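Local structure of Rx protein (Solanum tuberosum, 4M70) at residues T16-M21 / D27-Y32. The protein is, as a whole, an intracellular NB-LRR immune receptor that probably confers pathogen resistance by triggering the hypersensitive response; this is its N-terminal coiled-coil domain. Sequence-based numbering, arbitrary orientation.
Sequences TIHQSM and DLQPFY
The turn between the first two helices of this four-helix coiled-coil domain brings His18 and Met21, late in helix 4-24, against Leu28 in the turn and Gln29 and Tyr32 in the first turn of helix 29-42. The His18 and Tyr32 rings form a face-to-face stack: their planes lie 9° apart and their centroids 3.6 Å. Tyr32 CG stands anti to its backbone N (chi1 -174°), which brings the ring back across the gap to the imidazole. Beyond this stack, His18 NE2 donates to Gln29 OE1 over 2.7 Å, with an N-H...O angle of 156°. The oxygen lies almost in the imidazole plane and accepts the bond on a lone pair, so one face and one edge of the histidine are engaged together, fixing its rotation. Glu33 accepts from Gln29 NE2, which orients the amide. Met21, bent at its last torsion, carries CE to 3.5 Å from Gln29 OE1, while its CG packs 3.5 Å from Leu28 CB. On the inner side, Ile17 CG2 meets the same Leu28 CB at 3.7 Å. Ser20 OG, 3.7 Å from Leu28 CD1, hydrogen-bonds to Ser77 of helix 56-81, whereas Ile17 touches Leu100 and Phe31 touches Leu104, both on helix 86-119.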
# COMPACT_ATOMS: atom_id res chain seq x y z
N THR A 16 -0.86 -9.79 -4.74
CA THR A 16 0.56 -9.47 -4.72
C THR A 16 1.10 -9.46 -3.29
O THR A 16 2.18 -9.98 -3.01
CB THR A 16 0.83 -8.10 -5.38
OG1 THR A 16 0.47 -8.15 -6.76
CG2 THR A 16 2.30 -7.71 -5.25
N ILE A 17 0.30 -8.90 -2.39
CA ILE A 17 0.66 -8.87 -0.99
C ILE A 17 0.78 -10.28 -0.43
O ILE A 17 1.75 -10.59 0.26
CB ILE A 17 -0.35 -8.04 -0.17
CG1 ILE A 17 -0.10 -6.55 -0.38
CG2 ILE A 17 -0.25 -8.37 1.31
CD1 ILE A 17 -1.17 -5.66 0.20
N HIS A 18 -0.18 -11.14 -0.75
CA HIS A 18 -0.07 -12.54 -0.31
C HIS A 18 1.16 -13.26 -0.90
O HIS A 18 1.80 -14.05 -0.20
CB HIS A 18 -1.36 -13.31 -0.58
CG HIS A 18 -2.31 -13.30 0.58
ND1 HIS A 18 -3.52 -13.96 0.57
CD2 HIS A 18 -2.22 -12.70 1.79
CE1 HIS A 18 -4.13 -13.77 1.72
NE2 HIS A 18 -3.36 -13.01 2.48
N GLN A 19 1.48 -13.00 -2.17
CA GLN A 19 2.69 -13.57 -2.76
C GLN A 19 3.95 -13.12 -2.01
O GLN A 19 4.86 -13.92 -1.74
CB GLN A 19 2.79 -13.22 -4.25
CG GLN A 19 1.74 -13.90 -5.12
CD GLN A 19 1.78 -13.42 -6.56
OE1 GLN A 19 2.19 -12.29 -6.85
NE2 GLN A 19 1.36 -14.28 -7.48
N SER A 20 3.98 -11.83 -1.67
CA SER A 20 5.08 -11.28 -0.89
C SER A 20 5.15 -11.94 0.48
O SER A 20 6.23 -12.20 0.99
CB SER A 20 4.95 -9.77 -0.75
OG SER A 20 6.05 -9.22 -0.02
N MET A 21 3.99 -12.20 1.08
CA MET A 21 3.94 -12.85 2.39
C MET A 21 4.51 -14.25 2.32
O MET A 21 5.30 -14.66 3.17
CB MET A 21 2.51 -12.91 2.95
CG MET A 21 1.97 -11.58 3.45
SD MET A 21 0.22 -11.61 3.92
CE MET A 21 0.24 -12.83 5.25
N ASP A 27 4.65 -9.88 7.96
CA ASP A 27 3.29 -9.80 8.47
C ASP A 27 2.59 -8.69 7.72
O ASP A 27 2.61 -7.53 8.13
CB ASP A 27 3.31 -9.49 9.97
CG ASP A 27 1.91 -9.43 10.56
OD1 ASP A 27 1.01 -10.13 10.06
OD2 ASP A 27 1.72 -8.65 11.52
N LEU A 28 1.97 -9.05 6.60
CA LEU A 28 1.31 -8.08 5.75
C LEU A 28 -0.21 -8.27 5.75
O LEU A 28 -0.93 -7.53 5.09
CB LEU A 28 1.85 -8.18 4.32
CG LEU A 28 3.38 -8.11 4.21
CD1 LEU A 28 3.87 -8.28 2.77
CD2 LEU A 28 3.90 -6.80 4.78
N GLN A 29 -0.68 -9.27 6.49
CA GLN A 29 -2.11 -9.57 6.56
C GLN A 29 -3.00 -8.38 6.97
O GLN A 29 -4.12 -8.27 6.47
CB GLN A 29 -2.39 -10.81 7.41
CG GLN A 29 -3.82 -11.35 7.27
CD GLN A 29 -4.14 -11.88 5.88
OE1 GLN A 29 -3.24 -12.21 5.10
NE2 GLN A 29 -5.43 -11.95 5.56
N PRO A 30 -2.54 -7.51 7.89
CA PRO A 30 -3.38 -6.34 8.17
C PRO A 30 -3.61 -5.46 6.94
O PRO A 30 -4.73 -4.97 6.75
CB PRO A 30 -2.56 -5.56 9.21
CG PRO A 30 -1.17 -6.14 9.15
CD PRO A 30 -1.39 -7.57 8.82
N PHE A 31 -2.58 -5.29 6.11
CA PHE A 31 -2.73 -4.55 4.87
C PHE A 31 -3.75 -5.23 3.97
O PHE A 31 -4.61 -4.58 3.39
CB PHE A 31 -1.40 -4.45 4.12
CG PHE A 31 -0.34 -3.66 4.84
CD1 PHE A 31 0.79 -4.29 5.34
CD2 PHE A 31 -0.46 -2.29 5.01
CE1 PHE A 31 1.77 -3.57 6.00
CE2 PHE A 31 0.51 -1.56 5.65
CZ PHE A 31 1.63 -2.20 6.15
N TYR A 32 -3.63 -6.55 3.87
CA TYR A 32 -4.53 -7.36 3.06
C TYR A 32 -5.98 -7.16 3.51
O TYR A 32 -6.87 -6.93 2.69
CB TYR A 32 -4.12 -8.83 3.18
CG TYR A 32 -4.87 -9.78 2.28
CD1 TYR A 32 -6.00 -10.45 2.74
CD2 TYR A 32 -4.44 -10.03 0.99
CE1 TYR A 32 -6.68 -11.34 1.92
CE2 TYR A 32 -5.12 -10.91 0.16
CZ TYR A 32 -6.24 -11.56 0.64
OH TYR A 32 -6.91 -12.44 -0.18